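Local coordinates for protein eukaryotic translation initiation factor 4 gamma 5 (Trypanosoma cruzi, PDB 6OZU) that probably acts as a scaffold in translation initiation, its MIF4G domain being of the kind through which eIF4G proteins bind the RNA helicase eIF4A, at residues I77-P82 and F86-I91; E110-N115 and E122-I127. One frame throughout, in Å; residues are numbered along the deposited sequence.

Contact 1 (I77-P82 and F86-I91); sequences IGEGEP and FIRNAI
R88, its arm extended from CG to NE, reaches back from helix 82-112 to the preceding loop and donates from NH1 to I77 O at 2.8 Å. The bond is nearly straight (N-H...O 174°), and the oxygen sits at the guanidinium edge, 2° out of its plane, while the donor lies in the carbonyl plane of I77. NH1 also donates to G84 O, and NH2 to I74 O at the end of helix 63-76, so three carbonyls fix the group's rotation. The second backbone bond, F86 N to P82 O at 3.1 Å, belongs to the first turn of the helix, with E81 at its N-cap position.

Charge is handled less directly. The E79 carboxylate stands 75° from the guanidinium plane, with OE2 4.0 Å from R88 NE and far enough off that plane that the attraction is electrostatic, not a hydrogen bond. Water 1 joins the two, donating to E79 OE2 (2.8 Å) and accepting from R88 NH2 (3.2 Å). E79 N lies over one face of the guanidinium, toward its rim.

The apolar side-chain contact between I77 and I87 is CD1 to CD1 at 3.8 Å, the side chains crossing at about a right angle.

R88 thus ties down the chain where it leaves helix 63-76, just before the type I turn G78-E81: carbonyl bonds grip directly, and E79 adds a water-mediated link.

Contact 2 (E110-N115 and E122-I127); sequences EREIAN and EQRRLI
E112 and R124 form the shorter of two salt bridges between helices 82-112 and 118-144, with R124 NH2 2.8 Å from E112 OE2. The oxygen lies at the guanidinium edge, near its plane, but the carboxylate is turned 84° against that plane and the N-H...O angle is 149°, a weak hydrogen bond within the ion pair. E112 points its extended chain across the gap, CG anti to the backbone N (chi1 -176°), whereas R124 bends at chi2 and chi3 to meet it.

The second bridge, R125 NH2 to E110 OE1, is longer at 3.2 Å and also weak as a hydrogen bond. Its two planes lie much nearer parallel than in the first pair, and the oxygen approaches the guanidinium obliquely. R125 NH1 also pairs with E122 OE1 at 3.6 Å, making a network of E110, R125 and E122; a sulfate ion, probably from the crystallisation liquor, also pairs with R125 NH2.

Between the bridges lies I113, the buried residue of the contact. Its CG2 packs on R124 CB at 3.7 Å, and its CD1 touches R125 CG, also at 3.7 Å, while lying over one face of the R125 guanidinium. The aliphatic parts of both arginines thus flank this isoleucine, and the R125 side chain continues to Y174 of helix 173-186.

Such packing joins consecutive helices in an antiparallel alpha-alpha hairpin, the building unit of HEAT-like MIF4G domains.

In the fold
From the N terminus, the chain leaves helix 63-76, turns through 77-82 and enters helix 82-112. Contact 1 closes that tight connection, with just three residues between its segments, and ties the loop to the beginning of the long helix. The same helix then runs on to its C-terminal end, where contact 2 closes the next connection and fastens 110-115 to helix 118-144. The contacts follow in series, neither nested nor crossing. The centres of contacts 1 and 2 are about 40 Å apart. They lie on opposite sides of the chain's centre, with nearest atoms about 23 Å apart. Helix 82-112 therefore links two separate local closures, relating helix 63-76 at one end to helix 118-144 at the other.

Contact 1 (I77-P82 and F86-I91)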
ATOM      1  N   ILE A  77     -18.622   9.488  -6.297  1.00 65.77           N
ATOM      2  CA  ILE A  77     -19.117   8.720  -7.424  1.00 65.26           C
ATOM      3  C   ILE A  77     -19.225   7.275  -6.968  1.00 67.57           C
ATOM      4  O   ILE A  77     -18.217   6.568  -6.899  1.00 63.54           O
ATOM      5  CB  ILE A  77     -18.255   8.938  -8.712  1.00 68.19           C
ATOM      6  CG1 ILE A  77     -17.894  10.438  -8.904  1.00 69.37           C
ATOM      7  CG2 ILE A  77     -19.004   8.403  -9.933  1.00 68.81           C
ATOM      8  CD1 ILE A  77     -16.692  10.754  -9.719  1.00 71.75           C
ATOM      9  N   GLY A  78     -20.455   6.879  -6.627  1.00 66.88           N
ATOM     10  CA  GLY A  78     -20.804   5.556  -6.114  1.00 66.55           C
ATOM     11  C   GLY A  78     -20.684   4.411  -7.097  1.00 73.46           C
ATOM     12  O   GLY A  78     -20.638   4.634  -8.310  1.00 74.63           O
ATOM     13  N   GLU A  79     -20.678   3.159  -6.576  1.00 70.37           N
ATOM     14  CA  GLU A  79     -20.566   1.932  -7.384  1.00 70.15           C
ATOM     15  C   GLU A  79     -21.808   1.618  -8.232  1.00 76.21           C
ATOM     16  O   GLU A  79     -21.754   0.709  -9.066  1.00 78.19           O
ATOM     17  CB  GLU A  79     -20.159   0.711  -6.542  1.00 70.33           C
ATOM     18  CG  GLU A  79     -21.129   0.311  -5.443  1.00 83.35           C
ATOM     19  CD  GLU A  79     -20.532  -0.619  -4.402  1.00114.45           C
ATOM     20  OE1 GLU A  79     -21.125  -1.698  -4.165  1.00111.64           O
ATOM     21  OE2 GLU A  79     -19.478  -0.270  -3.815  1.00110.45           O
ATOM     22  N   GLY A  80     -22.898   2.367  -8.026  1.00 71.71           N
ATOM     23  CA  GLY A  80     -24.146   2.229  -8.778  1.00 71.72           C
ATOM     24  C   GLY A  80     -24.249   3.197  -9.949  1.00 75.08           C
ATOM     25  O   GLY A  80     -25.323   3.364 -10.538  1.00 77.30           O
ATOM     26  N   GLU A  81     -23.117   3.841 -10.283  1.00 68.86           N
ATOM     27  CA  GLU A  81     -22.912   4.805 -11.361  1.00 68.79           C
ATOM     28  C   GLU A  81     -21.883   4.205 -12.330  1.00 70.66           C
ATOM     29  O   GLU A  81     -20.905   3.624 -11.848  1.00 68.52           O
ATOM     30  CB  GLU A  81     -22.335   6.122 -10.795  1.00 69.66           C
ATOM     31  CG  GLU A  81     -23.312   6.971 -10.004  1.00 78.44           C
ATOM     32  CD  GLU A  81     -22.965   8.447  -9.987  1.00 99.09           C
ATOM     33  OE1 GLU A  81     -22.343   8.898  -8.998  1.00 96.61           O
ATOM     34  OE2 GLU A  81     -23.316   9.151 -10.963  1.00 91.07           O
ATOM     35  N   PRO A  82     -22.032   4.361 -13.675  1.00 67.96           N
ATOM     36  CA  PRO A  82     -21.022   3.802 -14.604  1.00 67.48           C
ATOM     37  C   PRO A  82     -19.578   4.247 -14.339  1.00 69.98           C
ATOM     38  O   PRO A  82     -18.673   3.418 -14.418  1.00 68.48           O
ATOM     39  CB  PRO A  82     -21.505   4.278 -15.977  1.00 71.38           C
ATOM     40  CG  PRO A  82     -22.958   4.496 -15.814  1.00 76.60           C
ATOM     41  CD  PRO A  82     -23.133   5.013 -14.422  1.00 71.18           C
ATOM     42  N   PHE A  86     -16.196   2.138 -12.982  1.00 60.42           N
ATOM     43  CA  PHE A  86     -14.959   2.279 -13.749  1.00 59.22           C
ATOM     44  C   PHE A  86     -13.783   2.701 -12.890  1.00 64.56           C
ATOM     45  O   PHE A  86     -12.722   2.094 -13.026  1.00 66.48           O
ATOM     46  CB  PHE A  86     -15.110   3.197 -14.977  1.00 61.87           C
ATOM     47  CG  PHE A  86     -13.861   3.236 -15.828  1.00 61.96           C
ATOM     48  CD1 PHE A  86     -13.596   2.227 -16.747  1.00 63.99           C
ATOM     49  CD2 PHE A  86     -12.916   4.245 -15.662  1.00 62.06           C
ATOM     50  CE1 PHE A  86     -12.424   2.240 -17.505  1.00 64.70           C
ATOM     51  CE2 PHE A  86     -11.735   4.248 -16.405  1.00 65.20           C
ATOM     52  CZ  PHE A  86     -11.504   3.252 -17.333  1.00 63.99           C
ATOM     53  N   ILE A  87     -13.946   3.743 -12.027  1.00 59.77           N
ATOM     54  CA  ILE A  87     -12.885   4.240 -11.128  1.00 56.53           C
ATOM     55  C   ILE A  87     -12.357   3.103 -10.261  1.00 60.32           C
ATOM     56  O   ILE A  87     -11.141   2.956 -10.108  1.00 60.19           O
ATOM     57  CB  ILE A  87     -13.334   5.459 -10.259  1.00 58.44           C
ATOM     58  CG1 ILE A  87     -13.621   6.701 -11.116  1.00 60.18           C
ATOM     59  CG2 ILE A  87     -12.269   5.803  -9.212  1.00 56.04           C
ATOM     60  CD1 ILE A  87     -14.380   7.827 -10.386  1.00 63.13           C
ATOM     61  N   ARG A  88     -13.285   2.309  -9.696  1.00 56.94           N
ATOM     62  CA  ARG A  88     -13.009   1.165  -8.829  1.00 55.50           C
ATOM     63  C   ARG A  88     -12.209   0.054  -9.524  1.00 60.94           C
ATOM     64  O   ARG A  88     -11.288  -0.501  -8.932  1.00 60.76           O
ATOM     65  CB  ARG A  88     -14.311   0.638  -8.226  1.00 52.67           C
ATOM     66  CG  ARG A  88     -14.802   1.514  -7.083  1.00 52.59           C
ATOM     67  CD  ARG A  88     -16.259   1.281  -6.782  1.00 50.02           C
ATOM     68  NE  ARG A  88     -16.676   2.017  -5.596  1.00 52.96           N
ATOM     69  CZ  ARG A  88     -17.126   3.264  -5.598  1.00 67.73           C
ATOM     70  NH1 ARG A  88     -17.204   3.947  -6.735  1.00 56.28           N
ATOM     71  NH2 ARG A  88     -17.492   3.842  -4.467  1.00 64.64           N
ATOM     72  N   ASN A  89     -12.519  -0.225 -10.782  1.00 58.96           N
ATOM     73  CA  ASN A  89     -11.799  -1.215 -11.575  1.00 59.16           C
ATOM     74  C   ASN A  89     -10.451  -0.675 -12.033  1.00 64.15           C
ATOM     75  O   ASN A  89      -9.530  -1.468 -12.232  1.00 65.34           O
ATOM     76  CB  ASN A  89     -12.656  -1.710 -12.738  1.00 60.17           C
ATOM     77  CG  ASN A  89     -13.802  -2.565 -12.268  1.00 84.97           C
ATOM     78  OD1 ASN A  89     -13.629  -3.617 -11.631  1.00 78.53           O
ATOM     79  ND2 ASN A  89     -14.999  -2.113 -12.541  1.00 81.31           N
ATOM     80  N   ALA A  90     -10.314   0.671 -12.149  1.00 59.60           N
ATOM     81  CA  ALA A  90      -9.047   1.308 -12.513  1.00 59.14           C
ATOM     82  C   ALA A  90      -8.085   1.266 -11.312  1.00 61.41           C
ATOM     83  O   ALA A  90      -6.891   1.053 -11.523  1.00 62.28           O
ATOM     84  CB  ALA A  90      -9.276   2.730 -12.977  1.00 60.93           C
ATOM     85  N   ILE A  91      -8.607   1.425 -10.054  1.00 54.66           N
ATOM     86  CA  ILE A  91      -7.833   1.288  -8.801  1.00 51.35           C
ATOM     87  C   ILE A  91      -7.334  -0.167  -8.677  1.00 53.17           C
ATOM     88  O   ILE A  91      -6.150  -0.358  -8.439  1.00 51.75           O
ATOM     89  CB  ILE A  91      -8.576   1.810  -7.534  1.00 52.78           C
ATOM     90  CG1 ILE A  91      -8.811   3.334  -7.617  1.00 53.11           C
ATOM     91  CG2 ILE A  91      -7.790   1.495  -6.262  1.00 52.71           C
ATOM     92  CD1 ILE A  91     -10.046   3.828  -6.854  1.00 54.83           C
TER
HETATM   93  O   HOH W   1     -17.699   1.417  -2.374  1.00 61.46           O

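Contact 2 (E110-N115 and E122-I127)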
ATOM      1  N   GLU A 110      17.692  -9.418  -7.252  1.00 62.79           N
ATOM      2  CA  GLU A 110      18.299 -10.653  -6.772  1.00 62.86           C
ATOM      3  C   GLU A 110      19.019 -11.445  -7.897  1.00 69.49           C
ATOM      4  O   GLU A 110      20.102 -11.974  -7.648  1.00 70.33           O
ATOM      5  CB  GLU A 110      17.279 -11.492  -5.981  1.00 63.49           C
ATOM      6  CG  GLU A 110      16.788 -10.819  -4.692  1.00 69.53           C
ATOM      7  CD  GLU A 110      17.800 -10.217  -3.716  1.00 92.68           C
ATOM      8  OE1 GLU A 110      18.926 -10.755  -3.600  1.00 84.17           O
ATOM      9  OE2 GLU A 110      17.456  -9.210  -3.051  1.00 86.32           O
ATOM     10  N   ARG A 111      18.489 -11.424  -9.136  1.00 67.15           N
ATOM     11  CA  ARG A 111      19.113 -12.065 -10.296  1.00 69.60           C
ATOM     12  C   ARG A 111      20.353 -11.270 -10.743  1.00 77.36           C
ATOM     13  O   ARG A 111      21.372 -11.865 -11.089  1.00 80.69           O
ATOM     14  CB  ARG A 111      18.118 -12.167 -11.463  1.00 68.04           C
ATOM     15  CG  ARG A 111      17.082 -13.271 -11.309  1.00 72.17           C
ATOM     16  CD  ARG A 111      16.221 -13.488 -12.555  1.00 71.94           C
ATOM     17  NE  ARG A 111      15.551 -12.291 -13.087  1.00 68.27           N
ATOM     18  CZ  ARG A 111      14.280 -11.964 -12.862  1.00 78.94           C
ATOM     19  NH1 ARG A 111      13.528 -12.703 -12.047  1.00 61.14           N
ATOM     20  NH2 ARG A 111      13.766 -10.866 -13.404  1.00 57.69           N
ATOM     21  N   GLU A 112      20.244  -9.926 -10.748  1.00 71.82           N
ATOM     22  CA  GLU A 112      21.276  -8.964 -11.129  1.00 71.04           C
ATOM     23  C   GLU A 112      22.509  -9.004 -10.185  1.00 76.93           C
ATOM     24  O   GLU A 112      23.635  -8.885 -10.680  1.00 78.66           O
ATOM     25  CB  GLU A 112      20.645  -7.562 -11.175  1.00 70.79           C
ATOM     26  CG  GLU A 112      21.541  -6.426 -11.635  1.00 78.30           C
ATOM     27  CD  GLU A 112      20.853  -5.082 -11.812  1.00 94.64           C
ATOM     28  OE1 GLU A 112      19.695  -4.928 -11.356  1.00 90.90           O
ATOM     29  OE2 GLU A 112      21.487  -4.167 -12.389  1.00 77.44           O
ATOM     30  N   ILE A 113      22.303  -9.186  -8.850  1.00 71.06           N
ATOM     31  CA  ILE A 113      23.391  -9.204  -7.861  1.00 70.48           C
ATOM     32  C   ILE A 113      23.782 -10.620  -7.387  1.00 78.48           C
ATOM     33  O   ILE A 113      24.509 -10.748  -6.395  1.00 77.64           O
ATOM     34  CB  ILE A 113      23.091  -8.258  -6.644  1.00 71.53           C
ATOM     35  CG1 ILE A 113      21.871  -8.746  -5.805  1.00 69.65           C
ATOM     36  CG2 ILE A 113      22.948  -6.794  -7.105  1.00 73.33           C
ATOM     37  CD1 ILE A 113      21.633  -8.100  -4.507  1.00 66.54           C
ATOM     38  N   ALA A 114      23.318 -11.674  -8.082  1.00 79.37           N
ATOM     39  CA  ALA A 114      23.594 -13.077  -7.708  1.00 80.81           C
ATOM     40  C   ALA A 114      25.075 -13.500  -7.834  1.00 86.19           C
ATOM     41  O   ALA A 114      25.551 -14.311  -7.038  1.00 85.51           O
ATOM     42  CB  ALA A 114      22.704 -14.013  -8.510  1.00 83.23           C
ATOM     43  N   ASN A 115      25.788 -12.949  -8.831  1.00 84.81           N
ATOM     44  CA  ASN A 115      27.196 -13.248  -9.110  1.00 86.45           C
ATOM     45  C   ASN A 115      28.128 -12.067  -8.785  1.00 89.82           C
ATOM     46  O   ASN A 115      29.336 -12.136  -9.031  1.00 90.18           O
ATOM     47  CB  ASN A 115      27.356 -13.702 -10.571  1.00 90.12           C
ATOM     48  CG  ASN A 115      26.453 -14.858 -10.949  1.00117.92           C
ATOM     49  OD1 ASN A 115      26.420 -15.912 -10.289  1.00114.42           O
ATOM     50  ND2 ASN A 115      25.692 -14.678 -12.017  1.00109.86           N
ATOM     51  N   GLU A 122      25.390  -5.935  -1.251  1.00 57.87           N
ATOM     52  CA  GLU A 122      24.843  -5.272  -0.073  1.00 55.61           C
ATOM     53  C   GLU A 122      24.497  -3.814  -0.308  1.00 54.95           C
ATOM     54  O   GLU A 122      23.406  -3.384   0.069  1.00 54.36           O
ATOM     55  CB  GLU A 122      25.766  -5.439   1.132  1.00 57.19           C
ATOM     56  CG  GLU A 122      25.395  -6.626   2.005  1.00 74.77           C
ATOM     57  CD  GLU A 122      23.985  -6.628   2.576  1.00101.50           C
ATOM     58  OE1 GLU A 122      23.153  -7.399   2.044  1.00 77.04           O
ATOM     59  OE2 GLU A 122      23.710  -5.870   3.537  1.00101.86           O
ATOM     60  N   GLN A 123      25.389  -3.066  -0.968  1.00 48.97           N
ATOM     61  CA  GLN A 123      25.132  -1.667  -1.299  1.00 47.65           C
ATOM     62  C   GLN A 123      23.987  -1.513  -2.308  1.00 51.40           C
ATOM     63  O   GLN A 123      23.187  -0.586  -2.176  1.00 51.50           O
ATOM     64  CB  GLN A 123      26.408  -0.978  -1.789  1.00 49.61           C
ATOM     65  CG  GLN A 123      26.319   0.552  -1.860  1.00 51.67           C
ATOM     66  CD  GLN A 123      26.201   1.239  -0.520  1.00 61.72           C
ATOM     67  OE1 GLN A 123      26.751   0.797   0.500  1.00 56.92           O
ATOM     68  NE2 GLN A 123      25.507   2.363  -0.513  1.00 51.01           N
ATOM     69  N   ARG A 124      23.882  -2.440  -3.281  1.00 48.19           N
ATOM     70  CA  ARG A 124      22.804  -2.464  -4.273  1.00 48.64           C
ATOM     71  C   ARG A 124      21.448  -2.764  -3.602  1.00 51.33           C
ATOM     72  O   ARG A 124      20.432  -2.192  -3.991  1.00 50.87           O
ATOM     73  CB  ARG A 124      23.119  -3.470  -5.398  1.00 50.41           C
ATOM     74  CG  ARG A 124      24.296  -3.080  -6.297  1.00 55.54           C
ATOM     75  CD  ARG A 124      23.935  -1.983  -7.280  1.00 81.96           C
ATOM     76  NE  ARG A 124      22.711  -2.284  -8.026  1.00 96.50           N
ATOM     77  CZ  ARG A 124      22.655  -2.505  -9.334  1.00108.16           C
ATOM     78  NH1 ARG A 124      23.757  -2.447 -10.073  1.00 96.40           N
ATOM     79  NH2 ARG A 124      21.494  -2.759  -9.918  1.00 90.75           N
ATOM     80  N   ARG A 125      21.456  -3.628  -2.575  1.00 48.94           N
ATOM     81  CA  ARG A 125      20.296  -3.986  -1.741  1.00 48.51           C
ATOM     82  C   ARG A 125      19.777  -2.761  -0.944  1.00 49.77           C
ATOM     83  O   ARG A 125      18.561  -2.582  -0.830  1.00 47.89           O
ATOM     84  CB  ARG A 125      20.671  -5.119  -0.783  1.00 49.25           C
ATOM     85  CG  ARG A 125      20.440  -6.498  -1.354  1.00 60.73           C
ATOM     86  CD  ARG A 125      21.078  -7.550  -0.463  1.00 74.91           C
ATOM     87  NE  ARG A 125      20.704  -8.909  -0.856  1.00 94.96           N
ATOM     88  CZ  ARG A 125      21.559  -9.922  -0.947  1.00118.96           C
ATOM     89  NH1 ARG A 125      22.843  -9.746  -0.651  1.00107.74           N
ATOM     90  NH2 ARG A 125      21.136 -11.121  -1.323  1.00113.34           N
ATOM     91  N   LEU A 126      20.704  -1.919  -0.416  1.00 45.38           N
ATOM     92  CA  LEU A 126      20.381  -0.685   0.315  1.00 44.25           C
ATOM     93  C   LEU A 126      19.783   0.370  -0.616  1.00 49.10           C
ATOM     94  O   LEU A 126      18.803   1.026  -0.245  1.00 50.29           O
ATOM     95  CB  LEU A 126      21.613  -0.147   1.063  1.00 44.31           C
ATOM     96  CG  LEU A 126      21.485   1.225   1.776  1.00 49.76           C
ATOM     97  CD1 LEU A 126      20.536   1.176   2.968  1.00 49.52           C
ATOM     98  CD2 LEU A 126      22.813   1.697   2.247  1.00 51.26           C
ATOM     99  N   ILE A 127      20.359   0.517  -1.834  1.00 44.48           N
ATOM    100  CA  ILE A 127      19.887   1.456  -2.853  1.00 44.07           C
ATOM    101  C   ILE A 127      18.454   1.089  -3.250  1.00 47.25           C
ATOM    102  O   ILE A 127      17.605   1.974  -3.393  1.00 48.66           O
ATOM    103  CB  ILE A 127      20.857   1.476  -4.082  1.00 47.74           C
ATOM    104  CG1 ILE A 127      22.247   2.039  -3.686  1.00 48.39           C
ATOM    105  CG2 ILE A 127      20.264   2.261  -5.274  1.00 44.81           C
ATOM    106  CD1 ILE A 127      23.387   1.694  -4.689  1.00 53.60           C
TER